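PDB 4MAD: beta-galactosidase from Bacillus circulans, which probably hydrolyses terminal non-reducing beta-D-galactose residues from beta-D-galactosides, as a family 35 glycoside hydrolase. Local coordinates for residues D50-L55 with L319-G323; I374-S380 with D487-L493; P383-E387 with Y471-G477. One frame throughout, in Å; residues are numbered along the deposited sequence.

Contact 1 of 3, residues D50-L55 with L319-G323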
loop_
_atom_site.group_PDB
_atom_site.type_symbol
_atom_site.label_atom_id
_atom_site.label_comp_id
_atom_site.label_asym_id
_atom_site.label_seq_id
_atom_site.Cartn_x
_atom_site.Cartn_y
_atom_site.Cartn_z
ATOM N N ASP A 50 -19.741 -7.028 0.167
ATOM C CA ASP A 50 -19.705 -7.960 -0.926
ATOM C C ASP A 50 -18.515 -8.882 -0.761
ATOM O O ASP A 50 -18.639 -10.060 -0.866
ATOM C CB ASP A 50 -19.547 -7.218 -2.239
ATOM C CG ASP A 50 -19.420 -8.155 -3.427
ATOM O OD1 ASP A 50 -20.416 -8.721 -3.824
ATOM O OD2 ASP A 50 -18.323 -8.352 -3.941
ATOM N N ARG A 51 -17.344 -8.306 -0.505
ATOM C CA ARG A 51 -16.178 -9.132 -0.393
ATOM C C ARG A 51 -16.227 -10.057 0.789
ATOM O O ARG A 51 -15.866 -11.166 0.689
ATOM C CB ARG A 51 -14.914 -8.308 -0.394
ATOM C CG ARG A 51 -14.935 -7.170 -1.368
ATOM C CD ARG A 51 -14.673 -7.574 -2.794
ATOM N NE ARG A 51 -14.293 -6.458 -3.637
ATOM C CZ ARG A 51 -15.118 -5.824 -4.452
ATOM N NH1 ARG A 51 -16.359 -6.187 -4.546
ATOM N NH2 ARG A 51 -14.708 -4.814 -5.174
ATOM N N LEU A 52 -16.690 -9.540 1.911
ATOM C CA LEU A 52 -16.790 -10.347 3.106
ATOM C C LEU A 52 -17.759 -11.516 2.931
ATOM O O LEU A 52 -17.482 -12.559 3.347
ATOM C CB LEU A 52 -17.178 -9.511 4.318
ATOM C CG LEU A 52 -16.096 -8.523 4.685
ATOM C CD1 LEU A 52 -16.529 -7.432 5.542
ATOM C CD2 LEU A 52 -14.944 -9.259 5.265
ATOM N N LEU A 53 -18.867 -11.286 2.251
ATOM C CA LEU A 53 -19.830 -12.318 1.989
ATOM C C LEU A 53 -19.194 -13.421 1.170
ATOM O O LEU A 53 -19.461 -14.582 1.375
ATOM C CB LEU A 53 -20.997 -11.724 1.220
ATOM C CG LEU A 53 -22.006 -10.953 2.033
ATOM C CD1 LEU A 53 -22.935 -10.263 1.213
ATOM C CD2 LEU A 53 -22.698 -11.797 2.976
ATOM N N LYS A 54 -18.358 -13.014 0.234
ATOM C CA LYS A 54 -17.614 -13.961 -0.589
ATOM C C LYS A 54 -16.628 -14.828 0.217
ATOM O O LYS A 54 -16.530 -16.000 0.042
ATOM C CB LYS A 54 -16.926 -13.275 -1.756
ATOM C CG LYS A 54 -17.890 -12.845 -2.841
ATOM C CD LYS A 54 -17.434 -11.765 -3.775
ATOM C CE LYS A 54 -18.365 -11.602 -4.904
ATOM N NZ LYS A 54 -18.170 -10.476 -5.745
ATOM N N LEU A 55 -15.921 -14.228 1.127
ATOM C CA LEU A 55 -15.024 -14.995 1.950
ATOM C C LEU A 55 -15.796 -15.991 2.825
ATOM O O LEU A 55 -15.451 -17.109 2.930
ATOM C CB LEU A 55 -14.172 -14.082 2.810
ATOM C CG LEU A 55 -13.332 -13.010 2.107
ATOM C CD1 LEU A 55 -12.414 -12.378 3.106
ATOM C CD2 LEU A 55 -12.582 -13.566 0.992
ATOM N N LEU A 319 -10.284 -13.713 -4.562
ATOM C CA LEU A 319 -11.074 -12.757 -5.328
ATOM C C LEU A 319 -10.161 -11.895 -6.146
ATOM O O LEU A 319 -9.101 -11.634 -5.726
ATOM C CB LEU A 319 -11.865 -11.833 -4.432
ATOM C CG LEU A 319 -12.698 -12.517 -3.382
ATOM C CD1 LEU A 319 -13.540 -11.534 -2.715
ATOM C CD2 LEU A 319 -13.487 -13.575 -3.964
ATOM N N THR A 320 -10.587 -11.474 -7.311
ATOM C CA THR A 320 -9.758 -10.643 -8.180
ATOM C C THR A 320 -9.743 -9.239 -7.606
ATOM O O THR A 320 -10.457 -8.958 -6.710
ATOM C CB THR A 320 -10.300 -10.527 -9.580
ATOM O OG1 THR A 320 -11.508 -9.825 -9.535
ATOM C CG2 THR A 320 -10.501 -11.867 -10.218
ATOM N N GLU A 321 -8.984 -8.345 -8.200
ATOM C CA GLU A 321 -8.879 -6.970 -7.653
ATOM C C GLU A 321 -10.241 -6.342 -7.561
ATOM O O GLU A 321 -10.536 -5.706 -6.629
ATOM C CB GLU A 321 -8.008 -6.071 -8.506
ATOM C CG GLU A 321 -8.064 -4.580 -8.132
ATOM C CD GLU A 321 -7.046 -3.712 -8.911
ATOM O OE1 GLU A 321 -6.467 -4.279 -9.833
ATOM O OE2 GLU A 321 -6.852 -2.539 -8.582
ATOM N N SER A 322 -11.081 -6.603 -8.553
ATOM C CA SER A 322 -12.435 -6.084 -8.550
ATOM C C SER A 322 -13.465 -6.916 -7.822
ATOM O O SER A 322 -14.606 -6.573 -7.814
ATOM C CB SER A 322 -12.937 -5.835 -9.940
ATOM O OG SER A 322 -12.936 -6.998 -10.656
ATOM N N GLY A 323 -13.028 -7.991 -7.201
ATOM C CA GLY A 323 -13.869 -8.777 -6.366
ATOM C C GLY A 323 -14.476 -10.032 -6.962
ATOM O O GLY A 323 -15.293 -10.600 -6.343
HETATM O O HOH W 1 -11.943 -4.666 -4.667
#
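The guanidinium of Arg51 lies over the backbone of Ser322 and Gly323. On one face it carries Ser322 O and Gly323 CA, both offset toward the rim. At its edge, in plane, sit the Asp50 carboxylate and a water. Arg51 NH2 and Ser322 O are 3.2 Å apart, but Ser322 O sits above the guanidinium plane, where it is poorly placed for the N-H. The site belongs to the (beta/alpha)8 barrel domain. Helix 48-58, between barrel strands 34-38 and 62-66, meets a type I turn, Thr320 to Gly323, in the loop before helix 327-339. Asp50, Arg51 and Lys54 form a salt-bridge network. Asp50 OD2 takes Lys54 NZ on its syn lone pair and Arg51 NH1 on its anti side, 34° out of the carboxylate plane. Two donors share OD2, which probably steadies the carboxylate and ties the Arg51 and Lys54 ends together. The Arg51 chain bends at chi2 (-79°), which brings its end over Gly323. A side chain at Gly323 would run into Arg51 CZ. Leu319 CD1 packs 3.9 Å from Lys54 CB and also approaches Leu55 CD2. The water accepts from Arg51 NH2 and donates to Glu321 O. Beyond CG the Lys54 chain is extended, and NZ donates to Gly323 O at 2.9 Å, from above the carbonyl plane.

Contact 2 of 3, residues I374-S380 with D487-L493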
loop_
_atom_site.group_PDB
_atom_site.type_symbol
_atom_site.label_atom_id
_atom_site.label_comp_id
_atom_site.label_asym_id
_atom_site.label_seq_id
_atom_site.Cartn_x
_atom_site.Cartn_y
_atom_site.Cartn_z
ATOM N N ILE A 374 -2.163 24.638 -7.673
ATOM C CA ILE A 374 -2.195 23.422 -6.907
ATOM C C ILE A 374 -1.080 23.290 -5.854
ATOM O O ILE A 374 -0.818 22.233 -5.419
ATOM C CB ILE A 374 -2.235 22.217 -7.822
ATOM C CG1 ILE A 374 -1.104 22.307 -8.816
ATOM C CG2 ILE A 374 -3.523 22.210 -8.554
ATOM C CD1 ILE A 374 -0.853 21.092 -9.549
ATOM N N SER A 375 -0.438 24.377 -5.487
ATOM C CA SER A 375 0.572 24.333 -4.485
ATOM C C SER A 375 0.773 25.696 -3.861
ATOM O O SER A 375 0.218 26.656 -4.297
ATOM C CB SER A 375 1.917 23.834 -5.069
ATOM O OG SER A 375 2.880 23.558 -4.098
ATOM N N THR A 376 1.578 25.730 -2.822
ATOM C CA THR A 376 1.977 26.943 -2.150
ATOM C C THR A 376 3.492 26.864 -2.003
ATOM O O THR A 376 3.976 25.932 -1.512
ATOM C CB THR A 376 1.307 27.040 -0.811
ATOM O OG1 THR A 376 -0.084 26.898 -0.995
ATOM C CG2 THR A 376 1.569 28.354 -0.191
ATOM N N PRO A 377 4.214 27.828 -2.516
ATOM C CA PRO A 377 5.664 27.723 -2.496
ATOM C C PRO A 377 6.248 27.823 -1.095
ATOM O O PRO A 377 5.731 28.524 -0.300
ATOM C CB PRO A 377 6.104 28.910 -3.333
ATOM C CG PRO A 377 5.121 29.881 -3.099
ATOM C CD PRO A 377 3.826 29.146 -3.016
ATOM N N GLN A 378 7.326 27.109 -0.845
ATOM C CA GLN A 378 8.057 27.239 0.385
ATOM C C GLN A 378 9.502 27.465 0.017
ATOM O O GLN A 378 9.912 27.115 -1.032
ATOM C CB GLN A 378 7.933 25.985 1.260
ATOM C CG GLN A 378 6.558 25.756 1.944
ATOM C CD GLN A 378 6.451 24.441 2.729
ATOM O OE1 GLN A 378 5.613 23.648 2.455
ATOM N NE2 GLN A 378 7.281 24.250 3.681
ATOM N N LYS A 379 10.253 28.091 0.905
ATOM C CA LYS A 379 11.613 28.449 0.616
ATOM C C LYS A 379 12.580 27.830 1.612
ATOM O O LYS A 379 12.300 27.760 2.729
ATOM C CB LYS A 379 11.743 29.966 0.612
ATOM C CG LYS A 379 11.092 30.577 -0.576
ATOM C CD LYS A 379 11.116 32.034 -0.575
ATOM C CE LYS A 379 12.515 32.609 -0.541
ATOM N NZ LYS A 379 13.079 32.948 -1.811
ATOM N N SER A 380 13.741 27.411 1.135
ATOM C CA SER A 380 14.777 26.948 2.006
ATOM C C SER A 380 16.134 27.149 1.377
ATOM O O SER A 380 16.236 27.213 0.214
ATOM C CB SER A 380 14.533 25.472 2.318
ATOM O OG SER A 380 14.578 24.693 1.168
ATOM N N ASP A 487 19.494 28.244 -2.159
ATOM C CA ASP A 487 18.408 29.172 -2.374
ATOM C C ASP A 487 17.299 28.585 -3.237
ATOM O O ASP A 487 17.200 28.886 -4.378
ATOM C CB ASP A 487 18.893 30.514 -2.930
ATOM C CG ASP A 487 17.864 31.597 -2.800
ATOM O OD1 ASP A 487 16.767 31.312 -2.392
ATOM O OD2 ASP A 487 18.170 32.743 -3.082
ATOM N N TRP A 488 16.545 27.675 -2.643
ATOM C CA TRP A 488 15.425 27.050 -3.291
ATOM C C TRP A 488 14.000 27.480 -3.002
ATOM O O TRP A 488 13.718 27.891 -1.941
ATOM C CB TRP A 488 15.618 25.590 -2.846
ATOM C CG TRP A 488 16.820 24.983 -3.390
ATOM C CD1 TRP A 488 18.036 25.030 -2.850
ATOM C CD2 TRP A 488 16.955 24.271 -4.613
ATOM N NE1 TRP A 488 18.929 24.392 -3.617
ATOM C CE2 TRP A 488 18.298 23.928 -4.730
ATOM C CE3 TRP A 488 16.073 23.878 -5.612
ATOM C CZ2 TRP A 488 18.773 23.201 -5.793
ATOM C CZ3 TRP A 488 16.553 23.174 -6.653
ATOM C CH2 TRP A 488 17.881 22.854 -6.749
ATOM N N THR A 489 13.152 27.336 -4.008
ATOM C CA THR A 489 11.733 27.481 -3.909
ATOM C C THR A 489 11.163 26.122 -4.294
ATOM O O THR A 489 11.582 25.568 -5.237
ATOM C CB THR A 489 11.165 28.557 -4.859
ATOM O OG1 THR A 489 11.791 29.821 -4.634
ATOM C CG2 THR A 489 9.700 28.695 -4.620
ATOM N N VAL A 490 10.224 25.600 -3.519
ATOM C CA VAL A 490 9.696 24.272 -3.765
ATOM C C VAL A 490 8.194 24.308 -3.692
ATOM O O VAL A 490 7.660 25.071 -2.969
ATOM C CB VAL A 490 10.210 23.263 -2.776
ATOM C CG1 VAL A 490 11.690 23.278 -2.721
ATOM C CG2 VAL A 490 9.566 23.456 -1.484
ATOM N N TYR A 491 7.592 23.468 -4.508
ATOM C CA TYR A 491 6.184 23.352 -4.604
ATOM C C TYR A 491 5.765 21.901 -4.365
ATOM O O TYR A 491 5.916 21.078 -5.178
ATOM C CB TYR A 491 5.735 23.821 -5.997
ATOM C CG TYR A 491 6.263 25.198 -6.431
ATOM C CD1 TYR A 491 5.545 26.327 -6.240
ATOM C CD2 TYR A 491 7.476 25.336 -7.023
ATOM C CE1 TYR A 491 6.056 27.574 -6.619
ATOM C CE2 TYR A 491 7.984 26.552 -7.403
ATOM C CZ TYR A 491 7.276 27.674 -7.201
ATOM O OH TYR A 491 7.767 28.899 -7.577
ATOM N N PRO A 492 5.256 21.652 -3.200
ATOM C CA PRO A 492 4.791 20.325 -2.880
ATOM C C PRO A 492 3.488 20.053 -3.662
ATOM O O PRO A 492 2.625 20.843 -3.652
ATOM C CB PRO A 492 4.548 20.408 -1.396
ATOM C CG PRO A 492 5.378 21.531 -0.940
ATOM C CD PRO A 492 5.299 22.496 -2.015
ATOM N N LEU A 493 3.385 18.887 -4.281
ATOM C CA LEU A 493 2.283 18.524 -5.124
ATOM C C LEU A 493 1.695 17.153 -4.725
ATOM O O LEU A 493 1.933 16.188 -5.327
ATOM C CB LEU A 493 2.695 18.536 -6.601
ATOM C CG LEU A 493 3.161 19.854 -7.225
ATOM C CD1 LEU A 493 3.987 19.744 -8.465
ATOM C CD2 LEU A 493 2.102 20.775 -7.354
HETATM O O HOH W 2 14.830 30.345 -0.989
#
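Ser375 reaches across to Pro492, three residues before strand 378-380 begins. Its CB lies 3.8 Å from Leu493 CD2. Its OG is anti to the backbone N (chi1 -170°), which turns it toward segment 487-493. There OG donates to Pro492 O at 2.8 Å, coming from above the carbonyl plane. The same OG touches Pro492 CD and Tyr491 CB and sits at the edge of the Tyr491 ring. Next to it, Ile374 CD1 packs on Leu493 CD2 at 3.7 Å. On the other side of Ser375 along the chain, Pro377 CB meets Tyr491 CE1 at 3.5 Å and also touches Thr489 CG2.

From Gln378 on, the contact is an antiparallel beta ladder. Gln378 with Val490 and Ser380 with Trp488 are hydrogen-bonded pairs, and each is closed by two backbone bonds. Lys379 with Thr489 is the non-hydrogen-bonded pair between them. Lys379 NZ and Asp487 OD1 are 4.1 Å apart, beyond a salt bridge. A water spans them: it donates to Asp487 OD1 and Trp488 O, and its bond from Lys379 NZ is weak.

The 374-376 end lines a pocket that holds 2-(2-methoxyethoxy)ethanol, probably from the crystallisation liquor. Strand 378-380 is an outermost strand of a six-stranded antiparallel sheet. Strand 488-493 lies between it and strand 395-403, where Glu399 binds Tyr491 OH. Tyr491 also packs on helix 371-374, and Trp488 and Val490 pack on Tyr398 of strand 395-403.

Contact 3 of 3, residues P383-E387 with Y471-G477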
loop_
_atom_site.group_PDB
_atom_site.type_symbol
_atom_site.label_atom_id
_atom_site.label_comp_id
_atom_site.label_asym_id
_atom_site.label_seq_id
_atom_site.Cartn_x
_atom_site.Cartn_y
_atom_site.Cartn_z
ATOM N N PRO A 383 18.046 22.227 -0.524
ATOM C CA PRO A 383 16.939 21.347 -0.845
ATOM C C PRO A 383 16.731 20.353 0.281
ATOM O O PRO A 383 17.665 19.718 0.681
ATOM C CB PRO A 383 17.420 20.628 -2.111
ATOM C CG PRO A 383 18.778 20.885 -2.236
ATOM C CD PRO A 383 19.256 21.873 -1.260
ATOM N N LEU A 384 15.512 20.253 0.778
ATOM C CA LEU A 384 15.178 19.292 1.807
ATOM C C LEU A 384 14.258 18.183 1.240
ATOM O O LEU A 384 13.643 18.378 0.276
ATOM C CB LEU A 384 14.471 19.973 2.959
ATOM C CG LEU A 384 15.149 21.170 3.609
ATOM C CD1 LEU A 384 14.290 21.820 4.621
ATOM C CD2 LEU A 384 16.443 20.774 4.178
ATOM N N PRO A 385 14.205 17.032 1.855
ATOM C CA PRO A 385 13.293 16.007 1.359
ATOM C C PRO A 385 11.846 16.411 1.669
ATOM O O PRO A 385 11.627 17.201 2.510
ATOM C CB PRO A 385 13.688 14.780 2.145
ATOM C CG PRO A 385 14.341 15.306 3.328
ATOM C CD PRO A 385 14.947 16.570 3.020
ATOM N N MET A 386 10.879 15.848 0.972
ATOM C CA MET A 386 9.530 16.392 0.978
ATOM C C MET A 386 8.867 16.379 2.346
ATOM O O MET A 386 8.023 17.127 2.619
ATOM C CB MET A 386 8.640 15.688 -0.068
ATOM C CG MET A 386 8.369 14.313 0.252
ATOM S SD MET A 386 7.088 13.672 -0.853
ATOM C CE MET A 386 7.744 13.997 -2.432
ATOM N N GLU A 387 9.271 15.457 3.189
ATOM C CA GLU A 387 8.698 15.351 4.507
ATOM C C GLU A 387 8.940 16.640 5.327
ATOM O O GLU A 387 8.173 16.988 6.189
ATOM C CB GLU A 387 9.260 14.154 5.228
ATOM C CG GLU A 387 8.997 12.859 4.560
ATOM C CD GLU A 387 10.039 12.445 3.559
ATOM O OE1 GLU A 387 10.995 13.165 3.462
ATOM O OE2 GLU A 387 9.893 11.413 2.901
ATOM N N TYR A 471 13.558 8.664 2.975
ATOM C CA TYR A 471 13.191 10.028 2.689
ATOM C C TYR A 471 12.921 10.187 1.207
ATOM O O TYR A 471 13.590 9.637 0.434
ATOM C CB TYR A 471 14.295 11.009 3.071
ATOM C CG TYR A 471 14.522 11.151 4.548
ATOM C CD1 TYR A 471 13.762 11.999 5.293
ATOM C CD2 TYR A 471 15.480 10.427 5.183
ATOM C CE1 TYR A 471 13.958 12.148 6.588
ATOM C CE2 TYR A 471 15.676 10.559 6.500
ATOM C CZ TYR A 471 14.908 11.415 7.191
ATOM O OH TYR A 471 15.099 11.526 8.508
ATOM N N LYS A 472 11.970 11.012 0.864
ATOM C CA LYS A 472 11.603 11.218 -0.502
ATOM C C LYS A 472 11.824 12.688 -0.976
ATOM O O LYS A 472 11.854 13.607 -0.184
ATOM C CB LYS A 472 10.187 10.711 -0.711
ATOM C CG LYS A 472 10.011 9.298 -0.307
ATOM C CD LYS A 472 10.802 8.430 -1.147
ATOM C CE LYS A 472 10.126 7.093 -1.387
ATOM N NZ LYS A 472 10.959 6.112 -1.966
ATOM N N GLY A 473 12.017 12.861 -2.270
ATOM C CA GLY A 473 12.457 14.113 -2.840
ATOM C C GLY A 473 13.930 14.045 -3.126
ATOM O O GLY A 473 14.395 13.116 -3.691
ATOM N N ILE A 474 14.621 15.096 -2.734
ATOM C CA ILE A 474 16.054 15.186 -2.850
ATOM C C ILE A 474 16.561 15.135 -1.429
ATOM O O ILE A 474 16.228 15.948 -0.644
ATOM C CB ILE A 474 16.433 16.491 -3.537
ATOM C CG1 ILE A 474 15.947 16.448 -4.958
ATOM C CG2 ILE A 474 17.868 16.708 -3.495
ATOM C CD1 ILE A 474 15.918 17.648 -5.622
ATOM N N THR A 475 17.288 14.089 -1.114
ATOM C CA THR A 475 17.777 13.883 0.225
ATOM C C THR A 475 18.810 14.861 0.777
ATOM O O THR A 475 18.694 15.261 1.884
ATOM C CB THR A 475 18.272 12.456 0.416
ATOM O OG1 THR A 475 19.335 12.205 -0.472
ATOM C CG2 THR A 475 17.162 11.520 0.138
ATOM N N GLU A 476 19.827 15.206 -0.002
ATOM C CA GLU A 476 20.891 16.072 0.483
ATOM C C GLU A 476 21.132 17.377 -0.282
ATOM O O GLU A 476 21.328 18.412 0.291
ATOM C CB GLU A 476 22.184 15.278 0.475
ATOM C CG GLU A 476 22.223 14.142 1.441
ATOM C CD GLU A 476 23.424 13.215 1.273
ATOM O OE1 GLU A 476 24.546 13.680 1.148
ATOM O OE2 GLU A 476 23.198 12.023 1.241
ATOM N N GLY A 477 21.242 17.254 -1.581
ATOM C CA GLY A 477 21.629 18.384 -2.397
ATOM C C GLY A 477 21.539 18.153 -3.886
ATOM O O GLY A 477 21.336 17.048 -4.324
#
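Pro385 lies alongside Tyr471, with its CG 3.9 Å from Tyr471 CD1 and its CB against Lys472 O. Here a loop of the first all-beta domain, leading to strand 395-403, packs on the start of strand 473-480. Met386 N donates to Lys472 O at 2.7 Å in a fairly straight bond. The next residue returns a bond: Glu387 OE2 accepts Lys472 N at 2.9 Å on its syn lone pair. The Glu387 chain bends at chi2 (89°), which carries the carboxylate back to the 471-472 backbone. OE1 then lies in the plane of the Tyr471 ring, at its edge, with the carboxylate and ring planes 79° apart. OE2 also forms a salt bridge with Arg461, so two partners hold it. With an alanine in its place, Lys472 N and Arg461 would probably lose this shared acceptor, and a gap would open beside the Tyr471 edge. The Gly473 backbone runs close to Pro385. A CB here would be tight against Met386 N and, at phi 100°, jammed against the preceding carbonyl O. Farther on, Glu476 and Gly477 form a classic beta bulge opposite Gln414. Pro383 spans the corner: its CB approaches Ile474 CG2, and its CG lies 3.8 Å from Gly477 CA.

Contacts 2 and 3 belong together. Their centres are 12 Å apart, and they touch where Trp488 NE1 lies 3.5 Å from Pro383 CD. Along the chain, both segments of contact 3 fall between those of contact 2. Tyr398 of strand 395-403 also joins them: besides its packing in contact 2, it touches Pro383, and its OH bonds Leu384 O and Ile474 N. Contact 1 lies in the barrel domain, on the opposite side of the chain's centre. It is 42 Å from contact 2 and 39 Å from contact 3, centre to centre. All three lie away from the predicted catalytic residues, Glu171 and Glu247. Only contact 2 supplies residues to a 2-(2-methoxyethoxy)ethanol pocket.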